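Local coordinates for putative fimbrial subunit (Corynebacterium diphtheriae, PDB 4HSQ), which forms the shaft of a pilus as the major pilin SpaD, probably serving in adhesion, and is represented here by its second and third domains, at residues 44-49 / 80-85; 51-56 / 103-108; 169-174 / 181-186; 222-227 / 239-244. All coordinates share one frame; numbering follows the deposited sequence.

Contact 1 (44-49 / 80-85); sequences EDELDK and GNKLVV
E44, D45 and E46 run antiparallel to K82, L83 and V84, with the short strand axes at 170° to each other. D45 and L83 form the hydrogen-bonded pair. D45 N reaches L83 O at 2.8 Å, and L83 N returns to D45 O at 2.7 Å. Beyond E46 the pairing carries on into the loop, where L47 N meets N81 O at 2.9 Å. On the face of E44, E46 and V84, K82 bends at chi3 (96°) and lays its amine over E44. Its NZ is 3.0 Å from E44 OE1 and approaches from above the carboxylate plane. E44 OE2 is paired with R42, so the two carboxylate oxygens have different basic partners. E44 CG also lies alongside both methyls of V84. The two strands are neighbours in one sheet of the domain matched to the Sgo0707 N2 adhesin family, and strand 117-127 flanks 41-46 beyond. On the face of L83, L47 CD1 approaches L83 CB, and both leucines touch F53 and F105. N81 closes the end of the pairing. Its ND2 gives a bond of 2.9 Å to D48 O, which lies in the N81 amide plane, and a weak one to L47 O. The same ND2 bonds to L51 O. The long K49 chain slides past N81, with CD 4.0 Å from N81 CB. A water donates to both L47 O and G80 O.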
# COMPACT_ATOMS: atom_id res chain seq x y z
N GLU A 44 -17.24 10.50 1.40
CA GLU A 44 -16.70 10.29 2.74
C GLU A 44 -15.93 9.00 2.73
O GLU A 44 -16.36 8.06 2.07
CB GLU A 44 -17.80 10.27 3.81
CG GLU A 44 -18.28 11.67 4.12
CD GLU A 44 -19.13 11.83 5.36
OE1 GLU A 44 -19.30 10.84 6.10
OE2 GLU A 44 -19.65 12.95 5.58
N ASP A 45 -14.78 8.97 3.40
CA ASP A 45 -13.97 7.76 3.43
C ASP A 45 -13.19 7.69 4.73
O ASP A 45 -12.31 8.54 4.98
CB ASP A 45 -13.02 7.71 2.21
CG ASP A 45 -12.36 6.36 1.99
OD1 ASP A 45 -11.96 5.73 2.98
OD2 ASP A 45 -12.09 6.01 0.81
N GLU A 46 -13.52 6.68 5.56
CA GLU A 46 -12.86 6.41 6.84
C GLU A 46 -11.59 5.68 6.54
O GLU A 46 -11.59 4.49 6.21
CB GLU A 46 -13.75 5.56 7.77
CG GLU A 46 -15.00 6.29 8.24
CD GLU A 46 -15.87 5.43 9.14
OE1 GLU A 46 -15.45 5.14 10.28
OE2 GLU A 46 -16.95 5.00 8.67
N LEU A 47 -10.50 6.41 6.56
CA LEU A 47 -9.24 5.79 6.20
C LEU A 47 -8.69 5.01 7.34
O LEU A 47 -8.71 5.46 8.49
CB LEU A 47 -8.23 6.86 5.78
CG LEU A 47 -8.63 7.71 4.58
CD1 LEU A 47 -7.60 8.81 4.36
CD2 LEU A 47 -8.79 6.84 3.31
N ASP A 48 -8.17 3.82 7.02
CA ASP A 48 -7.49 2.98 8.00
C ASP A 48 -6.42 3.85 8.69
O ASP A 48 -5.77 4.68 8.03
CB ASP A 48 -6.87 1.74 7.31
CG ASP A 48 -6.18 0.79 8.27
OD1 ASP A 48 -6.72 -0.30 8.52
OD2 ASP A 48 -5.10 1.15 8.78
N LYS A 49 -6.28 3.68 10.01
CA LYS A 49 -5.37 4.47 10.84
C LYS A 49 -3.89 4.36 10.41
O LYS A 49 -3.12 5.26 10.71
CB LYS A 49 -5.53 4.12 12.32
CG LYS A 49 -6.91 4.50 12.92
CD LYS A 49 -7.25 6.01 12.94
CE LYS A 49 -6.81 6.72 14.20
NZ LYS A 49 -7.14 8.17 14.17
N GLY A 80 -10.32 11.92 12.89
CA GLY A 80 -10.19 10.49 13.11
C GLY A 80 -9.81 9.72 11.85
O GLY A 80 -10.26 8.59 11.66
N ASN A 81 -9.02 10.35 10.98
CA ASN A 81 -8.57 9.82 9.68
C ASN A 81 -9.74 9.65 8.70
O ASN A 81 -9.60 8.96 7.68
CB ASN A 81 -7.75 8.51 9.80
CG ASN A 81 -6.47 8.65 9.02
OD1 ASN A 81 -5.99 9.77 8.82
ND2 ASN A 81 -5.92 7.55 8.52
N LYS A 82 -10.85 10.33 8.96
CA LYS A 82 -11.94 10.30 7.99
C LYS A 82 -11.71 11.43 6.97
O LYS A 82 -11.50 12.58 7.36
CB LYS A 82 -13.32 10.44 8.67
CG LYS A 82 -14.47 10.24 7.67
CD LYS A 82 -15.84 10.18 8.33
CE LYS A 82 -16.55 11.50 8.36
NZ LYS A 82 -17.99 11.32 8.71
N LEU A 83 -11.71 11.08 5.68
CA LEU A 83 -11.60 12.05 4.58
C LEU A 83 -13.00 12.46 4.14
O LEU A 83 -13.86 11.60 3.94
CB LEU A 83 -10.84 11.43 3.37
CG LEU A 83 -10.77 12.30 2.09
CD1 LEU A 83 -9.93 13.55 2.34
CD2 LEU A 83 -10.20 11.49 0.90
N VAL A 84 -13.23 13.77 3.98
CA VAL A 84 -14.52 14.26 3.48
C VAL A 84 -14.22 15.24 2.35
O VAL A 84 -13.54 16.24 2.58
CB VAL A 84 -15.40 14.92 4.58
CG1 VAL A 84 -16.76 15.33 4.01
CG2 VAL A 84 -15.60 13.99 5.78
N VAL A 85 -14.72 14.96 1.15
CA VAL A 85 -14.58 15.83 -0.03
C VAL A 85 -15.97 16.31 -0.36
O VAL A 85 -16.80 15.50 -0.75
CB VAL A 85 -13.88 15.12 -1.22
CG1 VAL A 85 -13.77 16.07 -2.41
CG2 VAL A 85 -12.51 14.58 -0.80
O HOH W 1 -10.59 6.05 10.24

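Contact 2 (51-56 / 103-108); sequences LDFQKV and LTFEVK
F53 turns its ring edge to F105, whose CD1 lies near the F53 ring plane, 3.9 Å from F53 CD1. The two side chains cross at about a right angle. They sit in an antiparallel sheet, where strands 51-61 and 100-109 are neighbours, and the pairing is broken by a classic beta bulge. Q54 and K55 both face E106 there. Q54 N bonds to E106 O at 2.8 Å, while K55 N reaches the same oxygen only weakly. E106 N then bonds to K55 O at 2.8 Å. On one side of the bulge D52 pairs with K108, and on the other V56 lies opposite F105. Apolar side chains cover the inner face. L51 CD2 touches V107 CG2 at 4.1 Å, and V56 CG1 presses on L103 CD1 at 3.6 Å. V85 from strand 82-87 touches both V56 and L103, so this face is the one turned to the second sheet of the domain. The opposite face carries charge. E106 is extended, with CG anti to the backbone N (chi1 -175°), and this carries its carboxylate out beside the CB of Q54. K55 starts in the cramped spot between its own N and carbonyl carbon (chi1 62°) and then bends at the end of its chain. Its NZ meets E106 OE1 at 3.1 Å, on the syn side but tilted out of the carboxylate plane, and OE2 more weakly at 3.3 Å.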
# COMPACT_ATOMS: atom_id res chain seq x y z
N LEU A 51 -2.97 4.70 7.39
CA LEU A 51 -2.77 5.54 6.21
C LEU A 51 -2.59 6.96 6.58
O LEU A 51 -3.23 7.43 7.51
CB LEU A 51 -3.96 5.45 5.26
CG LEU A 51 -4.26 4.07 4.64
CD1 LEU A 51 -5.55 4.14 3.82
CD2 LEU A 51 -3.06 3.56 3.82
N ASP A 52 -1.72 7.67 5.83
CA ASP A 52 -1.54 9.12 5.88
C ASP A 52 -2.09 9.65 4.60
O ASP A 52 -1.50 9.40 3.53
CB ASP A 52 -0.05 9.52 5.99
CG ASP A 52 0.56 9.34 7.36
OD1 ASP A 52 -0.17 9.47 8.37
OD2 ASP A 52 1.79 9.14 7.42
N PHE A 53 -3.19 10.39 4.68
CA PHE A 53 -3.76 11.03 3.49
C PHE A 53 -2.74 12.05 2.95
O PHE A 53 -2.14 12.78 3.74
CB PHE A 53 -5.09 11.75 3.89
CG PHE A 53 -5.61 12.67 2.83
CD1 PHE A 53 -6.23 12.17 1.68
CD2 PHE A 53 -5.49 14.05 2.96
CE1 PHE A 53 -6.69 13.03 0.68
CE2 PHE A 53 -5.99 14.91 1.98
CZ PHE A 53 -6.59 14.40 0.84
N GLN A 54 -2.53 12.08 1.63
CA GLN A 54 -1.60 13.01 0.98
C GLN A 54 -2.36 14.18 0.36
O GLN A 54 -2.18 15.33 0.79
CB GLN A 54 -0.77 12.30 -0.12
CG GLN A 54 0.01 11.07 0.37
CD GLN A 54 0.97 11.41 1.48
OE1 GLN A 54 0.82 10.99 2.64
NE2 GLN A 54 1.95 12.17 1.16
N LYS A 55 -3.21 13.89 -0.64
CA LYS A 55 -3.94 14.92 -1.38
C LYS A 55 -4.97 14.32 -2.28
O LYS A 55 -4.89 13.14 -2.63
CB LYS A 55 -2.94 15.75 -2.27
CG LYS A 55 -2.20 14.91 -3.35
CD LYS A 55 -1.39 15.77 -4.33
CE LYS A 55 -0.64 14.89 -5.32
NZ LYS A 55 0.62 14.32 -4.76
N VAL A 56 -5.92 15.16 -2.71
CA VAL A 56 -6.88 14.81 -3.74
C VAL A 56 -6.12 15.04 -5.04
O VAL A 56 -5.42 16.05 -5.13
CB VAL A 56 -8.17 15.67 -3.63
CG1 VAL A 56 -9.06 15.52 -4.88
CG2 VAL A 56 -8.96 15.34 -2.35
N LEU A 103 -13.68 10.55 -7.82
CA LEU A 103 -12.73 11.14 -6.89
C LEU A 103 -11.51 10.26 -6.83
O LEU A 103 -11.65 9.10 -6.48
CB LEU A 103 -13.33 11.34 -5.47
CG LEU A 103 -12.31 11.58 -4.32
CD1 LEU A 103 -11.62 12.96 -4.46
CD2 LEU A 103 -12.94 11.42 -2.93
N THR A 104 -10.33 10.82 -7.08
CA THR A 104 -9.08 10.09 -6.92
C THR A 104 -8.24 10.82 -5.89
O THR A 104 -8.06 12.04 -5.98
CB THR A 104 -8.30 9.91 -8.26
OG1 THR A 104 -9.12 9.16 -9.16
CG2 THR A 104 -6.98 9.11 -8.06
N PHE A 105 -7.72 10.07 -4.92
CA PHE A 105 -6.88 10.70 -3.91
C PHE A 105 -5.73 9.78 -3.58
O PHE A 105 -5.78 8.56 -3.82
CB PHE A 105 -7.67 11.10 -2.65
CG PHE A 105 -8.25 9.94 -1.86
CD1 PHE A 105 -7.57 9.42 -0.77
CD2 PHE A 105 -9.54 9.46 -2.14
CE1 PHE A 105 -8.11 8.34 -0.05
CE2 PHE A 105 -10.07 8.39 -1.42
CZ PHE A 105 -9.36 7.85 -0.38
N GLU A 106 -4.69 10.37 -3.01
CA GLU A 106 -3.45 9.71 -2.72
C GLU A 106 -3.22 9.53 -1.24
O GLU A 106 -3.51 10.42 -0.44
CB GLU A 106 -2.35 10.55 -3.36
CG GLU A 106 -0.95 9.99 -3.29
CD GLU A 106 0.03 11.04 -3.77
OE1 GLU A 106 0.05 11.32 -4.99
OE2 GLU A 106 0.72 11.64 -2.92
N VAL A 107 -2.66 8.36 -0.89
CA VAL A 107 -2.31 7.98 0.49
C VAL A 107 -0.94 7.34 0.52
O VAL A 107 -0.41 6.92 -0.53
CB VAL A 107 -3.38 6.99 1.10
CG1 VAL A 107 -4.75 7.64 1.26
CG2 VAL A 107 -3.48 5.68 0.29
N LYS A 108 -0.40 7.17 1.73
CA LYS A 108 0.81 6.39 2.00
C LYS A 108 0.51 5.51 3.17
O LYS A 108 -0.03 6.00 4.17
CB LYS A 108 2.06 7.24 2.32
CG LYS A 108 2.58 8.03 1.10
CD LYS A 108 3.78 8.92 1.47
CE LYS A 108 4.18 9.75 0.25
NZ LYS A 108 5.33 10.67 0.55

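Contact 3 (169-174 / 181-186); sequences ELYQCT and KGPLTV
Y171 lays one face of its ring against P183, whose CA is 4.2 Å from the ring centroid and 16° off the normal. This is a CH-pi contact. Further along the ring, Y171 CE1 comes within 3.3 Å of G182 C, so the ring also touches the cis peptide between G182 and P183. G182 presents only backbone to the ring. Two bonds hold the backbones beside this CH-pi contact. L184 N reaches L170 O at 2.8 Å, and Q172 N reaches K181 O at 2.8 Å. Around them, L184 CD1 nestles between L170 CD2 and Q172 CG, and V186 CG2 touches L170 CD2 at 4.0 Å. The Q172 and K181 chains run side by side, with Q172 OE1 3.5 Å from K181 CB. E169 both touches P183 and positions the tyrosine: Y171 OH donates to E169 OE1 at 2.9 Å, from above the carboxylate plane. The carbons of E169 lie along P183 CB, so the proline is bounded by acid and ring alike. One water links Q172 OE1 to K181 N. In this prealbumin-like domain, segment 181-186 is a loop docked on strand 167-173. Strand 222-229 pairs with that strand, and its F223 reaches L184. L170 and V186 meet L205 of strand 199-206 and W192 of strand 192-193.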
# COMPACT_ATOMS: atom_id res chain seq x y z
N GLU A 169 20.82 -5.02 0.06
CA GLU A 169 19.94 -4.21 -0.77
C GLU A 169 18.71 -5.06 -1.14
O GLU A 169 18.78 -6.28 -1.07
CB GLU A 169 20.65 -3.76 -2.05
CG GLU A 169 21.71 -2.71 -1.80
CD GLU A 169 22.44 -2.36 -3.07
OE1 GLU A 169 22.57 -3.25 -3.95
OE2 GLU A 169 22.90 -1.20 -3.18
N LEU A 170 17.64 -4.40 -1.62
CA LEU A 170 16.42 -5.07 -2.02
C LEU A 170 16.09 -4.74 -3.44
O LEU A 170 16.17 -3.57 -3.86
CB LEU A 170 15.28 -4.59 -1.12
CG LEU A 170 13.92 -5.23 -1.38
CD1 LEU A 170 13.89 -6.67 -0.86
CD2 LEU A 170 12.83 -4.42 -0.72
N TYR A 171 15.65 -5.75 -4.18
CA TYR A 171 15.28 -5.59 -5.57
C TYR A 171 14.00 -6.29 -5.87
O TYR A 171 13.66 -7.26 -5.21
CB TYR A 171 16.37 -6.26 -6.47
CG TYR A 171 17.70 -5.55 -6.50
CD1 TYR A 171 18.05 -4.73 -7.57
CD2 TYR A 171 18.65 -5.75 -5.49
CE1 TYR A 171 19.28 -4.08 -7.61
CE2 TYR A 171 19.87 -5.07 -5.50
CZ TYR A 171 20.19 -4.25 -6.57
OH TYR A 171 21.41 -3.61 -6.62
N GLN A 172 13.32 -5.86 -6.93
CA GLN A 172 12.25 -6.62 -7.56
C GLN A 172 13.00 -7.61 -8.44
O GLN A 172 14.07 -7.26 -8.95
CB GLN A 172 11.31 -5.74 -8.39
CG GLN A 172 10.48 -4.75 -7.57
CD GLN A 172 9.74 -3.74 -8.41
OE1 GLN A 172 9.71 -3.77 -9.65
NE2 GLN A 172 9.13 -2.79 -7.75
N CYS A 173 12.52 -8.84 -8.62
CA CYS A 173 13.23 -9.77 -9.50
C CYS A 173 12.27 -10.78 -10.07
O CYS A 173 11.23 -11.02 -9.48
CB CYS A 173 14.38 -10.46 -8.75
SG CYS A 173 13.85 -11.50 -7.35
N THR A 174 12.65 -11.44 -11.17
CA THR A 174 11.82 -12.56 -11.63
C THR A 174 12.42 -13.82 -11.00
O THR A 174 11.69 -14.76 -10.73
CB THR A 174 11.65 -12.64 -13.15
OG1 THR A 174 12.90 -12.47 -13.79
CG2 THR A 174 10.65 -11.61 -13.67
N LYS A 181 14.05 -4.16 -10.92
CA LYS A 181 14.17 -2.80 -10.38
C LYS A 181 14.80 -2.76 -8.99
O LYS A 181 14.41 -3.53 -8.11
CB LYS A 181 12.78 -2.17 -10.32
CG LYS A 181 12.79 -0.67 -10.06
CD LYS A 181 11.36 -0.11 -9.97
CE LYS A 181 10.73 0.11 -11.33
NZ LYS A 181 9.39 0.78 -11.24
N GLY A 182 15.75 -1.85 -8.81
CA GLY A 182 16.43 -1.67 -7.54
C GLY A 182 17.83 -1.07 -7.66
O GLY A 182 18.31 -0.86 -8.77
N PRO A 183 18.52 -0.82 -6.54
CA PRO A 183 18.10 -1.08 -5.14
C PRO A 183 16.91 -0.20 -4.76
O PRO A 183 16.88 1.00 -5.03
CB PRO A 183 19.37 -0.77 -4.33
CG PRO A 183 20.14 0.19 -5.19
CD PRO A 183 19.88 -0.25 -6.59
N LEU A 184 15.88 -0.84 -4.21
CA LEU A 184 14.64 -0.19 -3.83
C LEU A 184 14.78 0.63 -2.55
O LEU A 184 15.44 0.21 -1.61
CB LEU A 184 13.54 -1.25 -3.61
CG LEU A 184 13.11 -2.08 -4.83
CD1 LEU A 184 12.06 -3.10 -4.42
CD2 LEU A 184 12.56 -1.19 -5.93
N THR A 185 14.12 1.78 -2.52
CA THR A 185 14.02 2.60 -1.33
C THR A 185 12.68 2.28 -0.68
O THR A 185 11.62 2.39 -1.32
CB THR A 185 14.19 4.09 -1.64
OG1 THR A 185 15.49 4.31 -2.17
CG2 THR A 185 13.97 4.97 -0.40
N VAL A 186 12.74 1.88 0.58
CA VAL A 186 11.56 1.55 1.37
C VAL A 186 11.65 2.39 2.63
O VAL A 186 12.57 2.19 3.45
CB VAL A 186 11.38 0.04 1.67
CG1 VAL A 186 10.06 -0.22 2.42
CG2 VAL A 186 11.43 -0.79 0.39
O HOH W 2 17.71 -1.54 -1.59
O HOH W 3 11.47 -5.07 -11.85

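Contact 4 (222-227 / 239-244); sequences KFCLKE and PNVTEI
K222 runs from CB, 3.5 Å from I244 O, to an amine at E243. CG remains near the same I244 carbonyl oxygen, CD passes the E243 carboxylate, and CE turns at chi4 (-97°). NZ ends in a salt bridge, 3.0 Å from E243 OE2, though as a hydrogen bond it is weak. Strands 222-229 and 241-244 make a beta hairpin in the prealbumin-like domain, and 241-244 is an outermost strand of its sheet. E243 places its CG between its own N and carbonyl carbon (chi1 66°), which swings the acid towards K222; its OE1 bonds to the backbone N of A176. L225 and T242 are a hydrogen-bonded pair, with L225 N to T242 O at 2.8 Å and T242 N to L225 O at 2.9 Å. I244 N likewise bonds to F223 O. C224 and V241 share the face of E243. V241 CG1 lies 3.8 Å from C224 CB, and C224 SG, bonded to C173 in a disulfide, rests against E243 CB. On the opposite face of the sheet, L225 CD1 meets I244 CD1 at 4.0 Å, where L265, S267 and I269 of strand 264-271 cover them. The I244 side chain is about 11 Å from the bound calcium. At the far end N240 grips E227 twice. E227 N donates to N240 O, and N240 ND2 bonds back to E227 O at 2.8 Å.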
# COMPACT_ATOMS: atom_id res chain seq x y z
N LYS A 222 8.77 -11.48 -7.76
CA LYS A 222 9.38 -11.77 -6.45
C LYS A 222 10.19 -10.57 -5.96
O LYS A 222 10.36 -9.59 -6.69
CB LYS A 222 10.32 -12.98 -6.54
CG LYS A 222 9.63 -14.31 -6.72
CD LYS A 222 10.58 -15.33 -7.26
CE LYS A 222 10.01 -16.69 -7.03
NZ LYS A 222 10.58 -17.30 -5.81
N PHE A 223 10.69 -10.67 -4.74
CA PHE A 223 11.67 -9.74 -4.20
C PHE A 223 12.97 -10.51 -4.11
O PHE A 223 12.94 -11.73 -3.97
CB PHE A 223 11.26 -9.15 -2.84
CG PHE A 223 10.20 -8.09 -2.94
CD1 PHE A 223 10.51 -6.81 -3.38
CD2 PHE A 223 8.89 -8.36 -2.54
CE1 PHE A 223 9.53 -5.82 -3.45
CE2 PHE A 223 7.92 -7.37 -2.61
CZ PHE A 223 8.24 -6.12 -3.09
N CYS A 224 14.09 -9.82 -4.15
CA CYS A 224 15.41 -10.43 -4.05
C CYS A 224 16.23 -9.61 -3.06
O CYS A 224 16.23 -8.39 -3.14
CB CYS A 224 16.09 -10.48 -5.42
SG CYS A 224 15.62 -11.92 -6.41
N LEU A 225 16.94 -10.27 -2.17
CA LEU A 225 17.89 -9.62 -1.24
C LEU A 225 19.26 -9.85 -1.78
O LEU A 225 19.62 -10.98 -2.04
CB LEU A 225 17.79 -10.25 0.18
CG LEU A 225 16.50 -9.92 0.92
CD1 LEU A 225 16.20 -10.98 1.96
CD2 LEU A 225 16.62 -8.56 1.57
N LYS A 226 20.04 -8.78 -1.94
CA LYS A 226 21.41 -8.84 -2.42
C LYS A 226 22.31 -8.52 -1.26
O LYS A 226 22.26 -7.42 -0.76
CB LYS A 226 21.62 -7.83 -3.57
CG LYS A 226 22.99 -7.93 -4.19
CD LYS A 226 23.19 -6.83 -5.21
CE LYS A 226 24.48 -7.02 -5.97
NZ LYS A 226 24.68 -5.97 -7.00
N GLU A 227 23.14 -9.47 -0.84
CA GLU A 227 24.08 -9.20 0.25
C GLU A 227 25.26 -8.48 -0.34
O GLU A 227 25.94 -9.04 -1.19
CB GLU A 227 24.48 -10.48 0.94
CG GLU A 227 25.23 -10.23 2.24
CD GLU A 227 25.66 -11.51 2.92
OE1 GLU A 227 25.02 -12.56 2.69
OE2 GLU A 227 26.64 -11.45 3.69
N PRO A 239 25.96 -17.86 -4.38
CA PRO A 239 25.34 -16.57 -4.75
C PRO A 239 25.08 -15.65 -3.55
O PRO A 239 24.91 -16.13 -2.43
CB PRO A 239 24.01 -17.01 -5.39
CG PRO A 239 23.67 -18.28 -4.67
CD PRO A 239 25.00 -18.98 -4.55
N ASN A 240 25.10 -14.34 -3.80
CA ASN A 240 24.82 -13.34 -2.78
C ASN A 240 23.40 -12.76 -2.98
O ASN A 240 23.04 -11.79 -2.33
CB ASN A 240 25.90 -12.24 -2.76
CG ASN A 240 25.90 -11.34 -3.96
OD1 ASN A 240 25.63 -11.76 -5.09
ND2 ASN A 240 26.19 -10.06 -3.74
N VAL A 241 22.58 -13.41 -3.83
CA VAL A 241 21.20 -12.99 -4.09
C VAL A 241 20.25 -14.10 -3.61
O VAL A 241 20.40 -15.26 -3.98
CB VAL A 241 20.90 -12.57 -5.56
CG1 VAL A 241 19.41 -12.28 -5.74
CG2 VAL A 241 21.74 -11.35 -5.98
N THR A 242 19.32 -13.73 -2.75
CA THR A 242 18.31 -14.63 -2.19
C THR A 242 16.94 -14.17 -2.67
O THR A 242 16.58 -13.02 -2.44
CB THR A 242 18.36 -14.58 -0.64
OG1 THR A 242 19.64 -15.00 -0.18
CG2 THR A 242 17.25 -15.40 0.03
N GLU A 243 16.17 -15.05 -3.31
CA GLU A 243 14.85 -14.64 -3.77
C GLU A 243 13.84 -14.93 -2.68
O GLU A 243 14.00 -15.88 -1.92
CB GLU A 243 14.46 -15.30 -5.12
CG GLU A 243 14.27 -16.81 -5.06
CD GLU A 243 13.84 -17.42 -6.37
OE1 GLU A 243 14.15 -16.83 -7.43
OE2 GLU A 243 13.26 -18.53 -6.35
N ILE A 244 12.82 -14.10 -2.59
CA ILE A 244 11.78 -14.22 -1.58
C ILE A 244 10.42 -14.35 -2.26
O ILE A 244 10.05 -13.46 -3.04
CB ILE A 244 11.82 -12.95 -0.66
CG1 ILE A 244 13.19 -12.75 0.03
CG2 ILE A 244 10.67 -12.92 0.34
CD1 ILE A 244 13.57 -13.80 1.01

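Contacts 1 and 2 belong to the adhesin-like domain, and contacts 3 and 4 to the prealbumin-like one; the centres of contacts 1 and 4 are about 38 Å apart. Contacts 1 and 2 face each other across the first domain's core: L83 packs on F53 and F105, while their lysine-carboxylate pairs lie on the outward faces. Contacts 3 and 4 instead share a sheet, through neighbouring strands 167-173 and 222-229 and the C173-C224 disulfide. Contact 3 docks a loop through two backbone bonds, a ring on a proline and bridging water, whereas contact 4 is a regular hairpin with a salt bridge. All four are partly buried, each combining apolar packing with more exposed polar groups.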